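Side-chain contacts in polyprenyl synthetase (Nonlabens dokdonensis, PDB 6KD7), which probably catalyses the magnesium-dependent elongation of allylic diphosphates with isopentenyl diphosphate, giving geranylgeranyl diphosphate: residues A[48-53]-A[192-197]; A[198-203]-A[295-300]; A[206-211]-A[321-326]; A[300-305]-A[313-318]. All coordinates share one frame; numbering follows the deposited sequence.

Interaction 1: residues A[48-53]-A[192-197]; sequences LMSAEM and ELIYDY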
loop_
_atom_site.group_PDB
_atom_site.type_symbol
_atom_site.label_atom_id
_atom_site.label_comp_id
_atom_site.label_asym_id
_atom_site.label_seq_id
_atom_site.Cartn_x
_atom_site.Cartn_y
_atom_site.Cartn_z
ATOM N N LEU A 48 35.392 -6.489 32.594
ATOM C CA LEU A 48 35.921 -7.500 33.553
ATOM C C LEU A 48 37.445 -7.624 33.410
ATOM O O LEU A 48 38.153 -7.596 34.426
ATOM C CB LEU A 48 35.244 -8.841 33.326
ATOM C CG LEU A 48 33.735 -8.822 33.385
ATOM C CD1 LEU A 48 33.192 -10.215 33.134
ATOM C CD2 LEU A 48 33.221 -8.282 34.706
ATOM N N MET A 49 37.962 -7.666 32.198
ATOM C CA MET A 49 39.408 -7.810 31.980
ATOM C C MET A 49 40.111 -6.589 32.575
ATOM O O MET A 49 41.154 -6.774 33.225
ATOM C CB MET A 49 39.748 -7.923 30.488
ATOM C CG MET A 49 39.373 -9.284 29.866
ATOM S SD MET A 49 39.291 -9.180 28.050
ATOM C CE MET A 49 41.027 -8.945 27.723
ATOM N N SER A 50 39.598 -5.386 32.308
ATOM C CA SER A 50 40.177 -4.096 32.772
ATOM C C SER A 50 40.232 -4.107 34.304
ATOM O O SER A 50 41.277 -3.819 34.878
ATOM C CB SER A 50 39.363 -2.933 32.302
ATOM O OG SER A 50 40.063 -1.714 32.486
ATOM N N ALA A 51 39.116 -4.437 34.925
ATOM C CA ALA A 51 38.984 -4.545 36.372
ATOM C C ALA A 51 40.118 -5.459 36.887
ATOM O O ALA A 51 40.937 -4.966 37.641
ATOM C CB ALA A 51 37.613 -5.046 36.714
ATOM N N GLU A 52 40.197 -6.710 36.442
ATOM C CA GLU A 52 41.192 -7.697 36.945
ATOM C C GLU A 52 42.625 -7.163 36.782
ATOM O O GLU A 52 43.330 -7.071 37.788
ATOM C CB GLU A 52 41.023 -9.025 36.237
ATOM C CG GLU A 52 39.817 -9.763 36.731
ATOM C CD GLU A 52 39.682 -11.151 36.120
ATOM O OE1 GLU A 52 40.317 -11.394 35.049
ATOM O OE2 GLU A 52 38.934 -11.966 36.706
ATOM N N MET A 53 43.003 -6.772 35.578
ATOM C CA MET A 53 44.325 -6.212 35.266
ATOM C C MET A 53 44.713 -5.112 36.245
ATOM O O MET A 53 45.908 -4.852 36.334
ATOM C CB MET A 53 44.342 -5.547 33.898
ATOM C CG MET A 53 44.358 -6.533 32.760
ATOM S SD MET A 53 44.072 -5.765 31.101
ATOM C CE MET A 53 44.121 -4.009 31.480
ATOM N N GLU A 192 42.168 7.252 31.006
ATOM C CA GLU A 192 42.237 7.728 29.612
ATOM C C GLU A 192 43.199 6.859 28.795
ATOM O O GLU A 192 42.993 6.762 27.596
ATOM C CB GLU A 192 42.454 9.238 29.576
ATOM C CG GLU A 192 41.396 9.973 30.376
ATOM C CD GLU A 192 41.302 11.468 30.158
ATOM O OE1 GLU A 192 40.228 12.021 30.408
ATOM O OE2 GLU A 192 42.295 12.064 29.736
ATOM N N LEU A 193 44.227 6.275 29.413
ATOM C CA LEU A 193 45.192 5.508 28.599
ATOM C C LEU A 193 44.456 4.231 28.164
ATOM O O LEU A 193 44.592 3.825 26.996
ATOM C CB LEU A 193 46.483 5.217 29.377
ATOM C CG LEU A 193 47.469 6.391 29.507
ATOM C CD1 LEU A 193 48.703 5.947 30.283
ATOM C CD2 LEU A 193 47.913 6.940 28.172
ATOM N N ILE A 194 43.767 3.558 29.078
ATOM C CA ILE A 194 43.052 2.319 28.659
ATOM C C ILE A 194 41.930 2.675 27.668
ATOM O O ILE A 194 41.724 1.909 26.742
ATOM C CB ILE A 194 42.652 1.404 29.827
ATOM C CG1 ILE A 194 42.511 -0.041 29.345
ATOM C CG2 ILE A 194 41.419 1.919 30.542
ATOM C CD1 ILE A 194 42.307 -1.045 30.432
ATOM N N TYR A 195 41.251 3.802 27.876
ATOM C CA TYR A 195 40.223 4.306 26.936
ATOM C C TYR A 195 40.812 4.378 25.539
ATOM O O TYR A 195 40.218 3.825 24.613
ATOM C CB TYR A 195 39.682 5.679 27.329
ATOM C CG TYR A 195 38.600 6.233 26.437
ATOM C CD1 TYR A 195 37.262 5.962 26.675
ATOM C CD2 TYR A 195 38.908 7.086 25.400
ATOM C CE1 TYR A 195 36.253 6.519 25.898
ATOM C CE2 TYR A 195 37.915 7.638 24.607
ATOM C CZ TYR A 195 36.584 7.321 24.827
ATOM O OH TYR A 195 35.605 7.871 24.046
ATOM N N ASP A 196 41.951 5.028 25.410
ATOM C CA ASP A 196 42.650 5.227 24.120
ATOM C C ASP A 196 42.956 3.883 23.449
ATOM O O ASP A 196 42.858 3.800 22.203
ATOM C CB ASP A 196 43.938 6.017 24.324
ATOM C CG ASP A 196 43.716 7.476 24.675
ATOM O OD1 ASP A 196 42.538 7.937 24.666
ATOM O OD2 ASP A 196 44.734 8.160 24.927
ATOM N N TYR A 197 43.424 2.905 24.216
ATOM C CA TYR A 197 43.631 1.544 23.695
ATOM C C TYR A 197 42.310 1.107 23.030
ATOM O O TYR A 197 42.347 0.614 21.889
ATOM C CB TYR A 197 44.041 0.587 24.823
ATOM C CG TYR A 197 43.799 -0.867 24.543
ATOM C CD1 TYR A 197 44.380 -1.505 23.461
ATOM C CD2 TYR A 197 42.991 -1.606 25.368
ATOM C CE1 TYR A 197 44.175 -2.859 23.218
ATOM C CE2 TYR A 197 42.739 -2.938 25.111
ATOM C CZ TYR A 197 43.314 -3.557 24.018
ATOM O OH TYR A 197 43.025 -4.864 23.783
#
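Ile194 sends a single methyl group across to Ser50 and Met53, linking helix 188-215 to helix 42-54 within the all-helical fold of the trans-prenyltransferases. The helices stand well apart, with 8.1 Å between the CA atoms of Ser50 and Ile194, and the gap is bridged chiefly by the extended Ile194 and by Met53. Within 192-197 it is Ile194 that makes the whole contact. Its CG1 branch lies opposite the backbone N (chi1 -155°), some way from a perfect stagger, and the straight chi2 then carries CD1 outward as the foremost atom. The next residue, Tyr195, turns to helix 158-183 instead, against Val171 and Gln178. Tyr197, almost one turn on from Ile194, again points toward 48-53 without touching it, Tyr197 OH staying 6.0 Å from Met49 CE; its hydroxyl is hydrogen-bonded to Ser319 of helix 309-322. On the first segment, Met53 meets Ile194 tip to tip, CE to CD1 at 3.6 Å. The methionine's last bond is almost eclipsed (chi3 8°), which curls the methyl sharply back. Ser50 is no polar partner for this apolar tip: its OG is hydrogen-bonded to Leu177 O, a backbone acceptor of helix 158-183. Even so, packing is tight here, with Ile194 CD1 just 3.1 Å from Ser50 OG.

Interaction 2: residues A[198-203]-A[295-300]; sequences GINLGL and TQKALK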
loop_
_atom_site.group_PDB
_atom_site.type_symbol
_atom_site.label_atom_id
_atom_site.label_comp_id
_atom_site.label_asym_id
_atom_site.label_seq_id
_atom_site.Cartn_x
_atom_site.Cartn_y
_atom_site.Cartn_z
ATOM N N GLY A 198 41.216 1.165 23.785
ATOM C CA GLY A 198 39.856 0.799 23.316
ATOM C C GLY A 198 39.497 1.547 22.017
ATOM O O GLY A 198 39.025 0.913 21.102
ATOM N N ILE A 199 39.814 2.820 21.895
ATOM C CA ILE A 199 39.549 3.564 20.646
ATOM C C ILE A 199 40.304 2.892 19.500
ATOM O O ILE A 199 39.675 2.624 18.480
ATOM C CB ILE A 199 39.860 5.050 20.796
ATOM C CG1 ILE A 199 38.927 5.715 21.807
ATOM C CG2 ILE A 199 39.800 5.772 19.456
ATOM C CD1 ILE A 199 37.452 5.667 21.460
ATOM N N ASN A 200 41.593 2.630 19.645
ATOM C CA ASN A 200 42.404 2.100 18.517
ATOM C C ASN A 200 41.919 0.672 18.243
ATOM O O ASN A 200 41.754 0.282 17.091
ATOM C CB ASN A 200 43.905 2.177 18.820
ATOM C CG ASN A 200 44.472 3.577 18.691
ATOM O OD1 ASN A 200 45.200 4.098 19.573
ATOM N ND2 ASN A 200 44.190 4.169 17.554
ATOM N N LEU A 201 41.617 -0.086 19.275
ATOM C CA LEU A 201 41.155 -1.461 19.055
ATOM C C LEU A 201 39.826 -1.405 18.276
ATOM O O LEU A 201 39.561 -2.308 17.469
ATOM C CB LEU A 201 40.976 -2.152 20.409
ATOM C CG LEU A 201 40.578 -3.619 20.353
ATOM C CD1 LEU A 201 41.740 -4.512 19.937
ATOM C CD2 LEU A 201 40.033 -4.082 21.688
ATOM N N GLY A 202 38.952 -0.487 18.666
ATOM C CA GLY A 202 37.564 -0.436 18.164
ATOM C C GLY A 202 37.595 -0.005 16.704
ATOM O O GLY A 202 36.876 -0.594 15.901
ATOM N N LEU A 203 38.478 0.923 16.377
ATOM C CA LEU A 203 38.666 1.372 14.988
ATOM C C LEU A 203 39.222 0.227 14.129
ATOM O O LEU A 203 38.720 0.006 13.024
ATOM C CB LEU A 203 39.555 2.610 14.988
ATOM C CG LEU A 203 38.888 3.911 15.437
ATOM C CD1 LEU A 203 39.936 5.023 15.581
ATOM C CD2 LEU A 203 37.797 4.356 14.460
ATOM N N THR A 295 45.821 -1.619 14.702
ATOM C CA THR A 295 46.183 -2.724 15.618
ATOM C C THR A 295 47.533 -2.418 16.270
ATOM O O THR A 295 47.633 -2.578 17.472
ATOM C CB THR A 295 46.222 -4.067 14.889
ATOM O OG1 THR A 295 44.958 -4.262 14.268
ATOM C CG2 THR A 295 46.493 -5.222 15.825
ATOM N N GLN A 296 48.500 -1.936 15.495
ATOM C CA GLN A 296 49.838 -1.609 16.041
ATOM C C GLN A 296 49.689 -0.485 17.067
ATOM O O GLN A 296 50.231 -0.624 18.155
ATOM C CB GLN A 296 50.806 -1.252 14.916
ATOM C CG GLN A 296 51.259 -2.457 14.103
ATOM C CD GLN A 296 51.726 -3.623 14.941
ATOM O OE1 GLN A 296 52.445 -3.464 15.916
ATOM N NE2 GLN A 296 51.324 -4.821 14.557
ATOM N N LYS A 297 48.873 0.518 16.761
ATOM C CA LYS A 297 48.662 1.652 17.691
ATOM C C LYS A 297 48.101 1.097 19.002
ATOM O O LYS A 297 48.539 1.541 20.054
ATOM C CB LYS A 297 47.666 2.641 17.085
ATOM C CG LYS A 297 48.167 3.426 15.885
ATOM C CD LYS A 297 47.281 4.593 15.549
ATOM C CE LYS A 297 47.836 5.494 14.471
ATOM N NZ LYS A 297 47.279 6.861 14.585
ATOM N N ALA A 298 47.183 0.139 18.911
ATOM C CA ALA A 298 46.575 -0.496 20.099
ATOM C C ALA A 298 47.641 -1.269 20.883
ATOM O O ALA A 298 47.609 -1.212 22.104
ATOM C CB ALA A 298 45.455 -1.400 19.676
ATOM N N LEU A 299 48.531 -1.976 20.186
ATOM C CA LEU A 299 49.608 -2.761 20.850
ATOM C C LEU A 299 50.555 -1.821 21.607
ATOM O O LEU A 299 50.875 -2.132 22.739
ATOM C CB LEU A 299 50.342 -3.587 19.794
ATOM C CG LEU A 299 49.532 -4.711 19.159
ATOM C CD1 LEU A 299 50.445 -5.725 18.504
ATOM C CD2 LEU A 299 48.643 -5.390 20.175
ATOM N N LYS A 300 50.959 -0.712 20.994
ATOM C CA LYS A 300 51.769 0.336 21.674
ATOM C C LYS A 300 51.015 0.894 22.869
ATOM O O LYS A 300 51.675 1.106 23.923
ATOM C CB LYS A 300 52.248 1.437 20.726
ATOM C CG LYS A 300 53.235 0.879 19.718
ATOM C CD LYS A 300 53.912 1.848 18.785
ATOM C CE LYS A 300 54.518 1.107 17.599
ATOM N NZ LYS A 300 55.524 1.933 16.888
#
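The carboxamide of Asn200 has the aliphatic part of Lys297 laid over one face. Lys297 CB stands almost directly above the amide carbon, 3.7 Å from Asn200 CG, and Lys297 CD lies over the same face, offset beyond the nitrogen, 3.7 Å from Asn200 ND2. The two side chains cross at about a right angle, so an apolar chain covers a polar plate without bonding to it. The amide's hydrogen bond is made at its oxygen end, one turn farther along helix 283-303, where Asn301 ND2 meets Asn200 OD1 at about 119° around the oxygen. That bond would hinder rotation of the amide and help keep its flat side turned to the lysine. Tyr294 also touches the Asn200 side chain. Past CG the lysine runs extended (chi2 -166°) and carries its amine away from 198-203. Beside this pair the backbones come close. Asn200 and Ala298 have CA atoms 5.2 Å apart, because the alanine offers just one methyl: Ala298 CB rests 4.0 Å from Asn200 CB and 4.1 Å from Leu201 N. Leu201 adds little and turns its branches to Ser319, Leu322 and Met323. The pyrophosphate lies about 11 Å from its side chain. With axes 8.0 Å apart and directions at 157°, the two segments form a close antiparallel helix pair, alanine against backbone, in the helical bundle characteristic of this synthase family.

Interaction 3: residues A[206-211]-A[321-326]; sequences QLMDDY and QLMGRK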
loop_
_atom_site.group_PDB
_atom_site.type_symbol
_atom_site.label_atom_id
_atom_site.label_comp_id
_atom_site.label_asym_id
_atom_site.label_seq_id
_atom_site.Cartn_x
_atom_site.Cartn_y
_atom_site.Cartn_z
ATOM N N GLN A 206 36.333 -2.285 13.513
ATOM C CA GLN A 206 35.284 -1.796 12.599
ATOM C C GLN A 206 35.850 -1.777 11.180
ATOM O O GLN A 206 35.114 -2.174 10.264
ATOM C CB GLN A 206 34.802 -0.418 13.006
ATOM C CG GLN A 206 33.762 0.137 12.062
ATOM C CD GLN A 206 32.580 -0.775 11.852
ATOM O OE1 GLN A 206 32.144 -0.963 10.721
ATOM N NE2 GLN A 206 32.053 -1.325 12.928
ATOM N N LEU A 207 37.091 -1.337 10.998
ATOM C CA LEU A 207 37.740 -1.399 9.665
ATOM C C LEU A 207 37.795 -2.848 9.186
ATOM O O LEU A 207 37.569 -3.075 7.963
ATOM C CB LEU A 207 39.086 -0.696 9.666
ATOM C CG LEU A 207 38.955 0.814 9.833
ATOM C CD1 LEU A 207 40.314 1.457 9.938
ATOM C CD2 LEU A 207 38.192 1.438 8.676
ATOM N N MET A 208 37.996 -3.790 10.107
ATOM C CA MET A 208 37.973 -5.236 9.776
ATOM C C MET A 208 36.559 -5.624 9.332
ATOM O O MET A 208 36.443 -6.334 8.356
ATOM C CB MET A 208 38.377 -6.090 10.977
ATOM C CG MET A 208 38.516 -7.559 10.648
ATOM S SD MET A 208 38.983 -8.590 12.055
ATOM C CE MET A 208 37.430 -8.758 12.927
ATOM N N ASP A 209 35.530 -5.150 10.033
ATOM C CA ASP A 209 34.132 -5.443 9.650
ATOM C C ASP A 209 33.884 -4.863 8.231
ATOM O O ASP A 209 33.347 -5.566 7.380
ATOM C CB ASP A 209 33.208 -4.965 10.761
ATOM C CG ASP A 209 31.756 -5.062 10.337
ATOM O OD1 ASP A 209 31.266 -4.108 9.671
ATOM O OD2 ASP A 209 31.132 -6.110 10.622
ATOM N N ASP A 210 34.366 -3.661 7.921
ATOM C CA ASP A 210 34.202 -3.072 6.578
ATOM C C ASP A 210 34.820 -4.038 5.563
ATOM O O ASP A 210 34.241 -4.213 4.511
ATOM C CB ASP A 210 34.847 -1.691 6.482
ATOM C CG ASP A 210 34.100 -0.575 7.188
ATOM O OD1 ASP A 210 33.030 -0.860 7.795
ATOM O OD2 ASP A 210 34.571 0.575 7.078
ATOM N N TYR A 211 35.990 -4.608 5.868
ATOM C CA TYR A 211 36.762 -5.447 4.932
ATOM C C TYR A 211 36.014 -6.756 4.692
ATOM O O TYR A 211 35.877 -7.199 3.532
ATOM C CB TYR A 211 38.176 -5.722 5.459
ATOM C CG TYR A 211 38.982 -6.588 4.528
ATOM C CD1 TYR A 211 38.914 -7.966 4.604
ATOM C CD2 TYR A 211 39.715 -6.012 3.509
ATOM C CE1 TYR A 211 39.609 -8.756 3.711
ATOM C CE2 TYR A 211 40.421 -6.784 2.607
ATOM C CZ TYR A 211 40.364 -8.158 2.720
ATOM O OH TYR A 211 41.055 -8.898 1.822
ATOM N N GLN A 321 44.025 -11.948 18.472
ATOM C CA GLN A 321 42.976 -12.945 18.167
ATOM C C GLN A 321 41.718 -12.244 17.631
ATOM O O GLN A 321 41.131 -12.767 16.694
ATOM C CB GLN A 321 42.660 -13.746 19.426
ATOM C CG GLN A 321 41.605 -14.817 19.214
ATOM C CD GLN A 321 40.965 -15.275 20.501
ATOM O OE1 GLN A 321 41.629 -15.769 21.407
ATOM N NE2 GLN A 321 39.653 -15.117 20.587
ATOM N N LEU A 322 41.357 -11.083 18.180
ATOM C CA LEU A 322 40.104 -10.365 17.815
ATOM C C LEU A 322 40.188 -9.992 16.334
ATOM O O LEU A 322 39.183 -10.134 15.650
ATOM C CB LEU A 322 39.942 -9.099 18.666
ATOM C CG LEU A 322 38.646 -8.315 18.449
ATOM C CD1 LEU A 322 37.430 -9.110 18.902
ATOM C CD2 LEU A 322 38.703 -6.973 19.157
ATOM N N MET A 323 41.383 -9.644 15.868
ATOM C CA MET A 323 41.642 -9.141 14.494
ATOM C C MET A 323 41.946 -10.303 13.542
ATOM O O MET A 323 42.521 -10.060 12.490
ATOM C CB MET A 323 42.823 -8.170 14.515
ATOM C CG MET A 323 42.461 -6.751 14.142
ATOM S SD MET A 323 40.973 -6.122 14.915
ATOM C CE MET A 323 41.579 -5.719 16.547
ATOM N N GLY A 324 41.569 -11.514 13.937
ATOM C CA GLY A 324 41.780 -12.771 13.185
ATOM C C GLY A 324 43.242 -13.081 12.856
ATOM O O GLY A 324 43.463 -13.761 11.837
ATOM N N ARG A 325 44.206 -12.624 13.673
ATOM C CA ARG A 325 45.663 -12.958 13.597
ATOM C C ARG A 325 46.016 -13.988 14.696
ATOM O O ARG A 325 45.122 -14.391 15.482
ATOM C CB ARG A 325 46.519 -11.686 13.700
ATOM C CG ARG A 325 46.381 -10.722 12.530
ATOM C CD ARG A 325 46.908 -9.321 12.818
ATOM N NE ARG A 325 48.370 -9.238 12.985
ATOM C CZ ARG A 325 49.113 -8.113 13.110
ATOM N NH1 ARG A 325 48.566 -6.906 13.092
ATOM N NH2 ARG A 325 50.426 -8.204 13.264
ATOM N N LYS A 326 47.276 -14.413 14.738
ATOM C CA LYS A 326 47.665 -15.445 15.732
ATOM C C LYS A 326 48.643 -14.849 16.745
ATOM O O LYS A 326 49.280 -13.833 16.434
ATOM C CB LYS A 326 48.159 -16.727 15.055
ATOM C CG LYS A 326 47.970 -17.989 15.884
ATOM C CD LYS A 326 47.864 -19.251 15.054
ATOM C CE LYS A 326 46.556 -19.355 14.301
ATOM N NZ LYS A 326 46.377 -20.699 13.703
#
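Met208 faces Met323 with 7.1 Å between their CA atoms, the first inside helix 188-215 and the second just past the end of helix 309-322. The second backbone leaves helical geometry at Met323 and turns through Gly324, whose phi is positive (58°), before running out as an extended tail. Gly324 N bonds back to Gln321 O and Arg325 N to Leu320 O, the paired bonds of a Schellman motif with Gly324 as its C-prime residue. Into this turn reaches Met208. Its first two torsions are fully extended, pushing the sulfur straight out, and SD settles against backbone, 3.7 Å from both Met323 CA and Met323 C. A bend at the end (chi3 78°) swings CE to 3.5 Å from Leu322 O. Asp209 and Asp210, directly after this methionine, begin the second aspartate-rich motif of the FPP/GGPP synthases, so the helix end packs beside a helix that probably contributes to the metal site, as in relatives; a bound magnesium ion is about 12 Å from the Met208 side chain. Asp209 forms a salt bridge with Lys223, and Asp210 is hydrogen-bonded to the Tyr161 hydroxyl and Tyr236 N. The two thioethers meet more loosely, Met208 SD lying 4.3 Å from Met323 SD. Met323 folds back toward Leu201 and Ala204, while Leu322 packs on Phe205 of the pyrophosphate pocket, the Leu322 side chain lying about 7 Å from the ligand.

Interaction 4: residues A[300-305]-A[313-318]; sequences KNIEEL and KQLTDF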
loop_
_atom_site.group_PDB
_atom_site.type_symbol
_atom_site.label_atom_id
_atom_site.label_comp_id
_atom_site.label_asym_id
_atom_site.label_seq_id
_atom_site.Cartn_x
_atom_site.Cartn_y
_atom_site.Cartn_z
ATOM N N LYS A 300 50.959 -0.712 20.994
ATOM C CA LYS A 300 51.769 0.336 21.674
ATOM C C LYS A 300 51.015 0.894 22.869
ATOM O O LYS A 300 51.675 1.106 23.923
ATOM C CB LYS A 300 52.248 1.437 20.726
ATOM C CG LYS A 300 53.235 0.879 19.718
ATOM C CD LYS A 300 53.912 1.848 18.785
ATOM C CE LYS A 300 54.518 1.107 17.599
ATOM N NZ LYS A 300 55.524 1.933 16.888
ATOM N N ASN A 301 49.705 1.118 22.765
ATOM C CA ASN A 301 48.941 1.590 23.945
ATOM C C ASN A 301 49.105 0.539 25.060
ATOM O O ASN A 301 49.191 0.920 26.247
ATOM C CB ASN A 301 47.433 1.809 23.703
ATOM C CG ASN A 301 47.061 2.800 22.609
ATOM O OD1 ASN A 301 47.676 3.840 22.402
ATOM N ND2 ASN A 301 46.002 2.503 21.905
ATOM N N ILE A 302 49.055 -0.751 24.733
ATOM C CA ILE A 302 49.120 -1.810 25.779
ATOM C C ILE A 302 50.475 -1.703 26.509
ATOM O O ILE A 302 50.474 -1.769 27.746
ATOM C CB ILE A 302 48.861 -3.220 25.226
ATOM C CG1 ILE A 302 47.438 -3.351 24.681
ATOM C CG2 ILE A 302 49.117 -4.286 26.293
ATOM C CD1 ILE A 302 47.229 -4.606 23.813
ATOM N N GLU A 303 51.555 -1.472 25.772
ATOM C CA GLU A 303 52.931 -1.396 26.315
ATOM C C GLU A 303 52.966 -0.286 27.376
ATOM O O GLU A 303 53.756 -0.416 28.286
ATOM C CB GLU A 303 53.968 -1.111 25.226
ATOM C CG GLU A 303 54.362 -2.323 24.399
ATOM C CD GLU A 303 54.971 -2.034 23.017
ATOM O OE1 GLU A 303 55.477 -0.896 22.786
ATOM O OE2 GLU A 303 54.912 -2.948 22.143
ATOM N N GLU A 304 52.154 0.762 27.242
ATOM C CA GLU A 304 52.229 1.921 28.173
ATOM C C GLU A 304 51.254 1.838 29.347
ATOM O O GLU A 304 51.285 2.735 30.180
ATOM C CB GLU A 304 52.037 3.214 27.393
ATOM C CG GLU A 304 53.124 3.431 26.367
ATOM C CD GLU A 304 52.858 4.597 25.437
ATOM O OE1 GLU A 304 51.936 5.383 25.731
ATOM O OE2 GLU A 304 53.563 4.705 24.422
ATOM N N LEU A 305 50.428 0.807 29.409
ATOM C CA LEU A 305 49.462 0.703 30.525
ATOM C C LEU A 305 50.194 0.353 31.822
ATOM O O LEU A 305 51.215 -0.327 31.766
ATOM C CB LEU A 305 48.437 -0.373 30.172
ATOM C CG LEU A 305 47.489 -0.010 29.034
ATOM C CD1 LEU A 305 46.670 -1.212 28.629
ATOM C CD2 LEU A 305 46.586 1.138 29.437
ATOM N N LYS A 313 50.640 -9.199 27.952
ATOM C CA LYS A 313 50.744 -10.358 27.034
ATOM C C LYS A 313 49.342 -10.894 26.747
ATOM O O LYS A 313 49.035 -11.144 25.592
ATOM C CB LYS A 313 51.591 -11.467 27.659
ATOM C CG LYS A 313 51.896 -12.634 26.733
ATOM C CD LYS A 313 51.784 -13.989 27.388
ATOM C CE LYS A 313 52.263 -15.106 26.485
ATOM N NZ LYS A 313 52.230 -16.426 27.156
ATOM N N GLN A 314 48.525 -11.027 27.785
ATOM C CA GLN A 314 47.140 -11.526 27.636
ATOM C C GLN A 314 46.386 -10.542 26.724
ATOM O O GLN A 314 45.779 -10.989 25.753
ATOM C CB GLN A 314 46.491 -11.760 28.990
ATOM C CG GLN A 314 46.940 -13.089 29.586
ATOM C CD GLN A 314 46.599 -13.246 31.048
ATOM O OE1 GLN A 314 45.480 -12.960 31.477
ATOM N NE2 GLN A 314 47.572 -13.717 31.819
ATOM N N LEU A 315 46.502 -9.244 26.977
ATOM C CA LEU A 315 45.749 -8.210 26.236
ATOM C C LEU A 315 46.270 -8.178 24.806
ATOM O O LEU A 315 45.469 -7.901 23.917
ATOM C CB LEU A 315 45.959 -6.852 26.891
ATOM C CG LEU A 315 44.763 -5.921 26.920
ATOM C CD1 LEU A 315 43.531 -6.630 27.461
ATOM C CD2 LEU A 315 45.101 -4.690 27.771
ATOM N N THR A 316 47.574 -8.383 24.616
ATOM C CA THR A 316 48.212 -8.281 23.288
ATOM C C THR A 316 47.687 -9.441 22.438
ATOM O O THR A 316 47.311 -9.204 21.287
ATOM C CB THR A 316 49.739 -8.258 23.355
ATOM O OG1 THR A 316 50.166 -7.003 23.867
ATOM C CG2 THR A 316 50.386 -8.417 21.994
ATOM N N ASP A 317 47.620 -10.621 23.029
ATOM C CA ASP A 317 47.109 -11.847 22.385
ATOM C C ASP A 317 45.624 -11.684 22.104
ATOM O O ASP A 317 45.169 -12.202 21.087
ATOM C CB ASP A 317 47.285 -13.093 23.262
ATOM C CG ASP A 317 48.744 -13.547 23.321
ATOM O OD1 ASP A 317 49.569 -13.015 22.482
ATOM O OD2 ASP A 317 49.068 -14.405 24.220
ATOM N N PHE A 318 44.867 -11.123 23.035
ATOM C CA PHE A 318 43.404 -10.961 22.851
ATOM C C PHE A 318 43.150 -10.034 21.643
ATOM O O PHE A 318 42.337 -10.354 20.809
ATOM C CB PHE A 318 42.764 -10.470 24.135
ATOM C CG PHE A 318 41.412 -9.857 23.927
ATOM C CD1 PHE A 318 41.299 -8.522 23.596
ATOM C CD2 PHE A 318 40.267 -10.610 24.089
ATOM C CE1 PHE A 318 40.055 -7.952 23.435
ATOM C CE2 PHE A 318 39.027 -10.044 23.880
ATOM C CZ PHE A 318 38.930 -8.718 23.558
#
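Ile302 and Leu315 meet near the closed end of a helical hairpin, where helix 283-303 gives way through a short connection to helix 309-322. Ile302 carries most of the contact. Its CG1 branch stands opposite its own carbonyl carbon (chi1 -64°), leaving CG2 opposite the backbone N, and both branches thereby face the second helix. The Ile302 side chain crosses that of Leu315 obliquely, and CD1 ends 3.7 Å from Leu315 O and 4.0 Å from Leu315 CB. That carbonyl also accepts a hydrogen bond from Ser319 OG, so the methyl packs beside an oxygen already engaged. CG2, for its part, lies 3.8 Å from Thr316 OG1, a hydroxyl tied along its own helix to Lys312 O and therefore able to sit against hydrocarbon with its polar need met. Just beyond the first helix, Leu305 N still bonds to Ile302 O. The Leu305 side chain meets Leu315 at roughly a right angle, CD1 to CD2 at 3.9 Å. Helix 42-54 covers Leu315 with Met49 and Met53, and Tyr197 touches both Ile302 and Leu315. With so short a connection, the two helices form an alpha-alpha hairpin closing the C-terminal part of the helical fold.

In the fold
Helix 188-215 joins the first three contacts, meeting in turn helix 42-54, helix 283-303 and the end of helix 309-322. Interaction 4 then links the last two helices to each other, so that helices 188-215, 283-303 and 309-322 pack pairwise. The centres of interactions 1, 2 and 4 lie within 12 Å of one another; interactions 1 and 3 are farthest apart, about 20 Å between centres. Tyr197 bridges interaction 1 to Ala298 and Ile302. Along the chain, the segments of interactions 2 and 3 interleave, and both segments of interaction 4 fall between the two of interaction 3. The C-terminal hairpin is thus fastened along the helix leading to the probable metal site.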